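Local atomic coordinates of phosphatidylinositol-specific phospholipase C1 (Streptomyces antibioticus, PDB entry 3H4X), a protein that belongs to the calcium-dependent phosphoinositide phospholipase C family and is built as an alpha/beta barrel of parallel strands wrapped by helices. Residues 140-148 against 212-220; 281-291 against 311-322. All blocks are in the same frame, centred on the assembly; numbering follows the deposited sequence.

Interaction 1. Residues 140-148 against 212-220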
loop_
_atom_site.group_PDB
_atom_site.type_symbol
_atom_site.label_atom_id
_atom_site.label_comp_id
_atom_site.label_asym_id
_atom_site.label_seq_id
_atom_site.Cartn_x
_atom_site.Cartn_y
_atom_site.Cartn_z
ATOM N N ARG A 140 15.364 -12.848 -1.782
ATOM C CA ARG A 140 14.300 -11.924 -1.397
ATOM C C ARG A 140 13.917 -11.023 -2.562
ATOM O O ARG A 140 13.972 -9.795 -2.474
ATOM C CB ARG A 140 14.703 -11.109 -0.168
ATOM C CG ARG A 140 14.806 -11.951 1.093
ATOM C CD ARG A 140 14.957 -11.103 2.336
ATOM N NE ARG A 140 16.281 -10.491 2.467
ATOM C CZ ARG A 140 17.339 -11.100 2.993
ATOM N NH1 ARG A 140 18.499 -10.460 3.097
ATOM N NH2 ARG A 140 17.238 -12.356 3.407
ATOM N N GLY A 141 13.529 -11.655 -3.662
ATOM C CA GLY A 141 13.022 -10.942 -4.822
ATOM C C GLY A 141 11.507 -11.022 -4.897
ATOM O O GLY A 141 10.855 -11.533 -3.988
ATOM N N PRO A 142 10.931 -10.515 -5.993
ATOM C CA PRO A 142 9.478 -10.515 -6.169
ATOM C C PRO A 142 8.829 -11.890 -5.969
ATOM O O PRO A 142 7.777 -11.984 -5.335
ATOM C CB PRO A 142 9.316 -10.034 -7.613
ATOM C CG PRO A 142 10.495 -9.126 -7.816
ATOM C CD PRO A 142 11.624 -9.780 -7.066
ATOM N N ALA A 143 9.447 -12.945 -6.491
ATOM C CA ALA A 143 8.868 -14.281 -6.389
ATOM C C ALA A 143 8.814 -14.770 -4.942
ATOM O O ALA A 143 7.839 -15.394 -4.522
ATOM C CB ALA A 143 9.635 -15.265 -7.264
ATOM N N GLU A 144 9.871 -14.503 -4.182
ATOM C CA GLU A 144 9.912 -14.925 -2.788
ATOM C C GLU A 144 8.968 -14.088 -1.923
ATOM O O GLU A 144 8.375 -14.590 -0.973
ATOM C CB GLU A 144 11.346 -14.884 -2.253
ATOM C CG GLU A 144 12.286 -15.906 -2.901
ATOM C CD GLU A 144 12.908 -15.422 -4.202
ATOM O OE1 GLU A 144 12.774 -14.229 -4.539
ATOM O OE2 GLU A 144 13.548 -16.244 -4.892
ATOM N N PHE A 145 8.831 -12.815 -2.273
ATOM C CA PHE A 145 7.875 -11.920 -1.639
ATOM C C PHE A 145 6.454 -12.471 -1.812
ATOM O O PHE A 145 5.720 -12.637 -0.836
ATOM C CB PHE A 145 8.034 -10.539 -2.278
ATOM C CG PHE A 145 7.087 -9.495 -1.771
ATOM C CD1 PHE A 145 7.384 -8.750 -0.637
ATOM C CD2 PHE A 145 5.919 -9.222 -2.457
ATOM C CE1 PHE A 145 6.519 -7.767 -0.192
ATOM C CE2 PHE A 145 5.053 -8.240 -2.018
ATOM C CZ PHE A 145 5.350 -7.518 -0.883
ATOM N N ASP A 146 6.080 -12.783 -3.052
ATOM C CA ASP A 146 4.768 -13.366 -3.326
ATOM C C ASP A 146 4.568 -14.668 -2.544
ATOM O O ASP A 146 3.503 -14.909 -1.970
ATOM C CB ASP A 146 4.607 -13.685 -4.814
ATOM C CG ASP A 146 4.363 -12.463 -5.675
ATOM O OD1 ASP A 146 4.012 -11.381 -5.154
ATOM O OD2 ASP A 146 4.505 -12.614 -6.905
ATOM N N ALA A 147 5.586 -15.524 -2.552
ATOM C CA ALA A 147 5.476 -16.834 -1.919
ATOM C C ALA A 147 5.200 -16.721 -0.424
ATOM O O ALA A 147 4.409 -17.487 0.129
ATOM C CB ALA A 147 6.728 -17.662 -2.174
ATOM N N LEU A 148 5.854 -15.767 0.227
ATOM C CA LEU A 148 5.665 -15.548 1.655
ATOM C C LEU A 148 4.249 -15.068 1.946
ATOM O O LEU A 148 3.601 -15.544 2.876
ATOM C CB LEU A 148 6.685 -14.538 2.178
ATOM C CG LEU A 148 6.515 -14.129 3.643
ATOM C CD1 LEU A 148 6.598 -15.325 4.586
ATOM C CD2 LEU A 148 7.553 -13.086 4.006
ATOM N N GLU A 212 11.181 -3.614 -11.307
ATOM C CA GLU A 212 11.431 -5.013 -11.006
ATOM C C GLU A 212 10.126 -5.772 -10.779
ATOM O O GLU A 212 9.929 -6.858 -11.326
ATOM C CB GLU A 212 12.356 -5.159 -9.799
ATOM C CG GLU A 212 12.795 -6.583 -9.565
ATOM C CD GLU A 212 13.932 -6.703 -8.570
ATOM O OE1 GLU A 212 14.457 -5.663 -8.125
ATOM O OE2 GLU A 212 14.302 -7.849 -8.242
ATOM N N TYR A 213 9.231 -5.215 -9.971
ATOM C CA TYR A 213 7.995 -5.934 -9.691
ATOM C C TYR A 213 7.015 -5.915 -10.870
ATOM O O TYR A 213 6.374 -6.920 -11.168
ATOM C CB TYR A 213 7.335 -5.464 -8.390
ATOM C CG TYR A 213 6.314 -6.461 -7.888
ATOM C CD1 TYR A 213 6.684 -7.512 -7.052
ATOM C CD2 TYR A 213 4.988 -6.380 -8.284
ATOM C CE1 TYR A 213 5.751 -8.441 -6.609
ATOM C CE2 TYR A 213 4.054 -7.295 -7.848
ATOM C CZ TYR A 213 4.436 -8.323 -7.016
ATOM O OH TYR A 213 3.484 -9.224 -6.602
ATOM N N ALA A 214 6.919 -4.786 -11.562
ATOM C CA ALA A 214 6.081 -4.726 -12.753
ATOM C C ALA A 214 6.572 -5.711 -13.813
ATOM O O ALA A 214 5.772 -6.365 -14.480
ATOM C CB ALA A 214 6.028 -3.317 -13.314
ATOM N N GLY A 215 7.887 -5.817 -13.963
ATOM C CA GLY A 215 8.462 -6.784 -14.896
ATOM C C GLY A 215 8.115 -8.211 -14.511
ATOM O O GLY A 215 7.858 -9.063 -15.363
ATOM N N HIS A 216 8.101 -8.463 -13.208
ATOM C CA HIS A 216 7.688 -9.741 -12.652
ATOM C C HIS A 216 6.236 -10.067 -13.023
ATOM O O HIS A 216 5.940 -11.186 -13.445
ATOM C CB HIS A 216 7.921 -9.684 -11.140
ATOM C CG HIS A 216 7.277 -10.784 -10.361
ATOM N ND1 HIS A 216 7.684 -12.098 -10.433
ATOM C CD2 HIS A 216 6.297 -10.743 -9.427
ATOM C CE1 HIS A 216 6.959 -12.826 -9.602
ATOM N NE2 HIS A 216 6.111 -12.026 -8.979
ATOM N N LEU A 217 5.334 -9.097 -12.895
ATOM C CA LEU A 217 3.945 -9.322 -13.294
ATOM C C LEU A 217 3.840 -9.612 -14.788
ATOM O O LEU A 217 3.116 -10.511 -15.211
ATOM C CB LEU A 217 3.065 -8.130 -12.924
ATOM C CG LEU A 217 2.908 -7.837 -11.431
ATOM C CD1 LEU A 217 1.897 -6.726 -11.237
ATOM C CD2 LEU A 217 2.496 -9.082 -10.651
ATOM N N LYS A 218 4.556 -8.833 -15.588
ATOM C CA LYS A 218 4.573 -9.039 -17.029
ATOM C C LYS A 218 5.016 -10.463 -17.361
ATOM O O LYS A 218 4.407 -11.144 -18.192
ATOM C CB LYS A 218 5.501 -8.018 -17.690
ATOM C CG LYS A 218 5.649 -8.186 -19.194
ATOM C CD LYS A 218 6.517 -7.086 -19.795
ATOM C CE LYS A 218 7.950 -7.146 -19.289
ATOM N NZ LYS A 218 8.720 -8.275 -19.887
ATOM N N ASP A 219 6.073 -10.916 -16.698
ATOM C CA ASP A 219 6.606 -12.248 -16.944
ATOM C C ASP A 219 5.646 -13.343 -16.479
ATOM O O ASP A 219 5.443 -14.332 -17.181
ATOM C CB ASP A 219 7.984 -12.401 -16.299
ATOM C CG ASP A 219 9.035 -11.512 -16.952
ATOM O OD1 ASP A 219 8.815 -11.065 -18.096
ATOM O OD2 ASP A 219 10.077 -11.256 -16.316
ATOM N N LEU A 220 5.041 -13.163 -15.307
ATOM C CA LEU A 220 4.034 -14.110 -14.839
ATOM C C LEU A 220 2.883 -14.217 -15.830
ATOM O O LEU A 220 2.439 -15.319 -16.167
ATOM C CB LEU A 220 3.486 -13.700 -13.472
ATOM C CG LEU A 220 4.397 -13.879 -12.258
ATOM C CD1 LEU A 220 3.676 -13.393 -11.014
ATOM C CD2 LEU A 220 4.822 -15.334 -12.103
#

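Interaction 2. Residues 281-291 against 311-322. With EOH (ethanol), chain J.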
loop_
_atom_site.group_PDB
_atom_site.type_symbol
_atom_site.label_atom_id
_atom_site.label_comp_id
_atom_site.label_asym_id
_atom_site.label_seq_id
_atom_site.Cartn_x
_atom_site.Cartn_y
_atom_site.Cartn_z
ATOM N N TYR A 281 -8.003 4.177 -11.646
ATOM C CA TYR A 281 -6.719 3.928 -11.004
ATOM C C TYR A 281 -6.783 4.351 -9.545
ATOM O O TYR A 281 -7.496 5.289 -9.193
ATOM C CB TYR A 281 -5.604 4.714 -11.689
ATOM C CG TYR A 281 -5.416 4.429 -13.162
ATOM C CD1 TYR A 281 -5.689 3.177 -13.700
ATOM C CD2 TYR A 281 -4.923 5.411 -14.008
ATOM C CE1 TYR A 281 -5.497 2.922 -15.053
ATOM C CE2 TYR A 281 -4.726 5.172 -15.350
ATOM C CZ TYR A 281 -5.010 3.930 -15.869
ATOM O OH TYR A 281 -4.809 3.731 -17.216
ATOM N N LEU A 282 -6.019 3.674 -8.695
ATOM C CA LEU A 282 -5.924 4.081 -7.299
ATOM C C LEU A 282 -4.896 5.188 -7.157
ATOM O O LEU A 282 -3.788 5.083 -7.679
ATOM C CB LEU A 282 -5.563 2.902 -6.399
ATOM C CG LEU A 282 -6.533 1.721 -6.451
ATOM C CD1 LEU A 282 -6.117 0.650 -5.456
ATOM C CD2 LEU A 282 -7.971 2.159 -6.197
ATOM N N LEU A 283 -5.273 6.248 -6.452
ATOM C CA LEU A 283 -4.413 7.409 -6.270
ATOM C C LEU A 283 -4.179 7.641 -4.781
ATOM O O LEU A 283 -5.087 8.037 -4.050
ATOM C CB LEU A 283 -5.055 8.642 -6.913
ATOM C CG LEU A 283 -4.247 9.942 -6.908
ATOM C CD1 LEU A 283 -2.884 9.750 -7.550
ATOM C CD2 LEU A 283 -5.013 11.051 -7.603
ATOM N N ILE A 284 -2.962 7.363 -4.324
ATOM C CA ILE A 284 -2.592 7.576 -2.927
ATOM C C ILE A 284 -1.924 8.938 -2.799
ATOM O O ILE A 284 -0.914 9.200 -3.460
ATOM C CB ILE A 284 -1.610 6.491 -2.406
ATOM C CG1 ILE A 284 -2.275 5.116 -2.302
ATOM C CG2 ILE A 284 -1.076 6.874 -1.033
ATOM C CD1 ILE A 284 -2.649 4.488 -3.615
ATOM N N MET A 285 -2.488 9.796 -1.950
ATOM C CA MET A 285 -1.935 11.122 -1.708
ATOM C C MET A 285 -1.320 11.181 -0.316
ATOM O O MET A 285 -2.018 11.062 0.695
ATOM C CB MET A 285 -3.002 12.201 -1.860
ATOM C CG MET A 285 -3.615 12.276 -3.243
ATOM S SD MET A 285 -4.399 13.874 -3.483
ATOM C CE MET A 285 -5.044 13.704 -5.147
ATOM N N THR A 286 -0.006 11.362 -0.279
ATOM C CA THR A 286 0.751 11.307 0.962
ATOM C C THR A 286 0.938 12.690 1.590
ATOM O O THR A 286 0.789 13.720 0.929
ATOM C CB THR A 286 2.123 10.631 0.746
ATOM O OG1 THR A 286 2.841 11.319 -0.283
ATOM C CG2 THR A 286 1.948 9.171 0.329
ATOM N N ASP A 287 1.276 12.700 2.872
ATOM C CA ASP A 287 1.443 13.945 3.615
ATOM C C ASP A 287 0.260 14.879 3.394
ATOM O O ASP A 287 0.425 16.053 3.057
ATOM C CB ASP A 287 2.765 14.617 3.247
ATOM C CG ASP A 287 3.963 13.849 3.767
ATOM O OD1 ASP A 287 3.943 13.456 4.950
ATOM O OD2 ASP A 287 4.916 13.624 2.998
ATOM N N ALA A 288 -0.936 14.342 3.599
ATOM C CA ALA A 288 -2.173 15.088 3.396
ATOM C C ALA A 288 -2.216 16.384 4.203
ATOM O O ALA A 288 -2.864 17.352 3.806
ATOM C CB ALA A 288 -3.373 14.219 3.736
ATOM N N HIS A 289 -1.522 16.401 5.333
ATOM C CA HIS A 289 -1.518 17.570 6.206
ATOM C C HIS A 289 -0.766 18.764 5.614
ATOM O O HIS A 289 -0.984 19.908 6.029
ATOM C CB HIS A 289 -0.909 17.197 7.555
ATOM C CG HIS A 289 0.509 16.729 7.463
ATOM N ND1 HIS A 289 0.869 15.557 6.829
ATOM C CD2 HIS A 289 1.658 17.277 7.922
ATOM C CE1 HIS A 289 2.178 15.405 6.905
ATOM N NE2 HIS A 289 2.681 16.434 7.562
ATOM N N ASN A 290 0.115 18.504 4.651
ATOM C CA ASN A 290 0.941 19.560 4.062
ATOM C C ASN A 290 0.259 20.321 2.932
ATOM O O ASN A 290 0.822 21.268 2.387
ATOM C CB ASN A 290 2.279 19.006 3.573
ATOM C CG ASN A 290 3.269 18.789 4.695
ATOM O OD1 ASN A 290 4.219 18.020 4.555
ATOM N ND2 ASN A 290 3.054 19.466 5.816
ATOM N N VAL A 291 -0.947 19.909 2.568
ATOM C CA VAL A 291 -1.739 20.689 1.630
ATOM C C VAL A 291 -2.044 22.034 2.284
ATOM O O VAL A 291 -2.453 22.076 3.443
ATOM C CB VAL A 291 -3.049 19.968 1.285
ATOM C CG1 VAL A 291 -3.917 20.826 0.389
ATOM C CG2 VAL A 291 -2.751 18.629 0.618
ATOM N N GLN A 311 -11.464 17.489 0.961
ATOM C CA GLN A 311 -10.797 18.229 -0.102
ATOM C C GLN A 311 -10.082 17.268 -1.048
ATOM O O GLN A 311 -10.180 17.386 -2.269
ATOM C CB GLN A 311 -9.793 19.235 0.466
ATOM C CG GLN A 311 -9.070 20.025 -0.621
ATOM C CD GLN A 311 -7.951 20.893 -0.093
ATOM O OE1 GLN A 311 -7.532 20.764 1.055
ATOM N NE2 GLN A 311 -7.464 21.799 -0.933
ATOM N N LEU A 312 -9.362 16.307 -0.482
ATOM C CA LEU A 312 -8.626 15.362 -1.309
ATOM C C LEU A 312 -9.549 14.417 -2.071
ATOM O O LEU A 312 -9.254 14.041 -3.204
ATOM C CB LEU A 312 -7.592 14.602 -0.476
ATOM C CG LEU A 312 -6.550 15.538 0.144
ATOM C CD1 LEU A 312 -5.443 14.764 0.841
ATOM C CD2 LEU A 312 -5.975 16.489 -0.901
ATOM N N ALA A 313 -10.674 14.051 -1.461
ATOM C CA ALA A 313 -11.679 13.254 -2.156
ATOM C C ALA A 313 -12.185 13.986 -3.400
ATOM O O ALA A 313 -12.299 13.401 -4.473
ATOM C CB ALA A 313 -12.835 12.920 -1.227
ATOM N N ALA A 314 -12.485 15.272 -3.252
ATOM C CA ALA A 314 -12.969 16.069 -4.377
ATOM C C ALA A 314 -11.897 16.180 -5.460
ATOM O O ALA A 314 -12.206 16.302 -6.645
ATOM C CB ALA A 314 -13.412 17.443 -3.905
ATOM N N ALA A 315 -10.635 16.122 -5.040
ATOM C CA ALA A 315 -9.506 16.139 -5.967
ATOM C C ALA A 315 -9.114 14.734 -6.444
ATOM O O ALA A 315 -8.030 14.540 -6.992
ATOM C CB ALA A 315 -8.315 16.841 -5.332
ATOM N N HIS A 316 -10.001 13.765 -6.229
ATOM C CA HIS A 316 -9.886 12.429 -6.825
ATOM C C HIS A 316 -8.890 11.478 -6.171
ATOM O O HIS A 316 -8.519 10.468 -6.760
ATOM C CB HIS A 316 -9.619 12.530 -8.328
ATOM C CG HIS A 316 -10.604 13.396 -9.049
ATOM N ND1 HIS A 316 -11.879 12.974 -9.366
ATOM C CD2 HIS A 316 -10.505 14.668 -9.500
ATOM C CE1 HIS A 316 -12.520 13.950 -9.986
ATOM N NE2 HIS A 316 -11.709 14.989 -10.078
ATOM N N ALA A 317 -8.476 11.772 -4.947
ATOM C CA ALA A 317 -7.665 10.817 -4.202
ATOM C C ALA A 317 -8.466 9.546 -3.929
ATOM O O ALA A 317 -9.681 9.602 -3.713
ATOM C CB ALA A 317 -7.199 11.424 -2.891
ATOM N N SER A 318 -7.786 8.403 -3.939
ATOM C CA SER A 318 -8.349 7.173 -3.383
ATOM C C SER A 318 -8.024 7.075 -1.899
ATOM O O SER A 318 -8.830 6.577 -1.111
ATOM C CB SER A 318 -7.779 5.942 -4.080
ATOM O OG SER A 318 -8.110 5.929 -5.451
ATOM N N PHE A 319 -6.832 7.530 -1.522
ATOM C CA PHE A 319 -6.397 7.503 -0.132
ATOM C C PHE A 319 -5.721 8.818 0.211
ATOM O O PHE A 319 -4.997 9.378 -0.611
ATOM C CB PHE A 319 -5.388 6.378 0.119
ATOM C CG PHE A 319 -5.908 5.003 -0.173
ATOM C CD1 PHE A 319 -6.476 4.233 0.828
ATOM C CD2 PHE A 319 -5.805 4.466 -1.448
ATOM C CE1 PHE A 319 -6.938 2.959 0.558
ATOM C CE2 PHE A 319 -6.267 3.189 -1.720
ATOM C CZ PHE A 319 -6.835 2.439 -0.717
ATOM N N ALA A 320 -5.964 9.299 1.426
ATOM C CA ALA A 320 -5.225 10.415 1.992
ATOM C C ALA A 320 -4.460 9.866 3.192
ATOM O O ALA A 320 -5.064 9.268 4.084
ATOM C CB ALA A 320 -6.180 11.508 2.436
ATOM N N THR A 321 -3.144 10.050 3.223
ATOM C CA THR A 321 -2.362 9.520 4.336
ATOM C C THR A 321 -1.613 10.599 5.101
ATOM O O THR A 321 -1.198 11.617 4.538
ATOM C CB THR A 321 -1.391 8.391 3.901
ATOM O OG1 THR A 321 -0.208 8.950 3.315
ATOM C CG2 THR A 321 -2.058 7.463 2.900
ATOM N N ALA A 322 -1.481 10.358 6.402
ATOM C CA ALA A 322 -0.734 11.216 7.307
ATOM C C ALA A 322 -0.419 10.374 8.545
ATOM O O ALA A 322 -0.355 9.145 8.458
ATOM C CB ALA A 322 -1.535 12.465 7.668
HETATM C C1 EOH J . 4.174 18.192 0.792
HETATM C C2 EOH J . 5.036 18.903 -0.244
HETATM O O EOH J . 4.937 17.387 1.664
HETATM O O HOH W 1 1.918 10.281 4.425
#

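Interaction 1. Residues 140-148 against 212-220
Tyr213 and His216, one turn apart on helix 212-220, both set CG anti to their backbone nitrogens (chi1 -163° and 167°), and this lets both rings reach Asp146 on helix 142-148, with His216 CD2 lying over the rim of one Tyr213 face. Each carboxylate oxygen accepts a hydrogen bond from one of the two rings. Tyr213 OH donates to Asp146 OD1 over 2.7 Å, entering on the syn lone pair; the carboxylate stands almost perpendicular to the phenol and meets it at its edge. His216 NE2 donates to Asp146 OD2, also at 2.7 Å, in a nearly straight bond that lies in the imidazole plane but reaches OD2 from 35° outside the carboxylate plane, again on the syn side.

Pro142 wedges in beside this cluster. Its CB sits over one face of the His216 ring, 3.7 Å from the centroid, a CH-pi contact, while Leu220 CG lies over the rim of the opposite face, so the ring is held between the two side chains. The same Pro142 CB touches Tyr213 CD1 at 3.7 Å, and Pro142 CD meets Glu212 OE2 at 3.5 Å. Proline suits the start of a helix, just after the N-cap residue Gly141, because its nitrogen need not donate there, and its ring presents a compact apolar surface. Phe145 CD2 adds a looser apolar touch to Tyr213 CE1, at 4.2 Å. Thr230 OG1 is also hydrogen-bonded to Asp146 OD1.

Pro142, Glu212 and His216 together line a pocket holding an acetyl group. Asp146 acts behind them as a second-shell residue that fixes the rotation of His216, and a carboxylate so placed would probably polarise the imidazole and favour its proton on NE2.

Interaction 2. Residues 281-291 against 311-322
Met285 and Leu312 meet on the helix-covered face of the parallel strands 282-286 and 319-322, where the helix of this beta-alpha-beta unit packs. With CG anti to the carbonyl carbon (chi1 -61°) and the chain extended beyond it, Met285 reaches the helix, its SD 4.0 Å from Leu312 CD2 and its CG 3.7 Å from Ala317 CB. The flexible thioether fits between a branched leucine and small alanines, and Ala288 CB closes the far end, 3.6 Å from Leu312 CD1. On the other face of the sheet Ile284 and Phe319 point the same way, with Ile284 CG1 against Phe319 CD2 at 3.7 Å; Leu58 of strand 58-64, two strands along from 319-322, touches both side chains.

Between these layers run the backbone bonds, Met285 N to Phe319 O and Thr321 N to Met285 O. Where the strands begin, Ser318 replaces a main-chain acceptor: its OG accepts a hydrogen bond from Leu283 N at 3.0 Å, and Leu283 O in turn accepts from both Ser318 N and Phe319 N. Just before this, His316, at positive phi, ends helix 311-314 as the C-prime residue of a Schellman motif.

Beyond the other end of strand 282-286, Ala288 N donates to Thr321 O at 2.9 Å, and one water links Asp287 N, 2.9 Å away, with Thr321 OG1. An ethanol donates to Asn290 OD1. The main-chain ladder thus sets the register, while Ser318 OG at one end and Ala288 N with the water at the other extend the polar pairing past the regular strands; apolar side chains fill the two faces.

In the fold
Interactions 1 and 2 lie on opposite sides of the chain's centre, their own centres 16 Å and 13 Å from it and 27 Å apart; their nearest atoms are about 12 Å apart. They belong to two layers of one barrel, its strand wall and its outer helices. Interaction 2 joins neighbouring strands of the wall and the helix connecting them, whereas interaction 1 pairs helices 142-153 and 209-222. Two of the four acetyl sites draw on interaction 1; in one, the Glu212 side chain is about 3 Å from the bound group. By 281-291 lie ethanol, about 4 Å from the Thr286 side chain, and acetate, about 5 Å from that of Asp287, both probably from the crystallisation liquor.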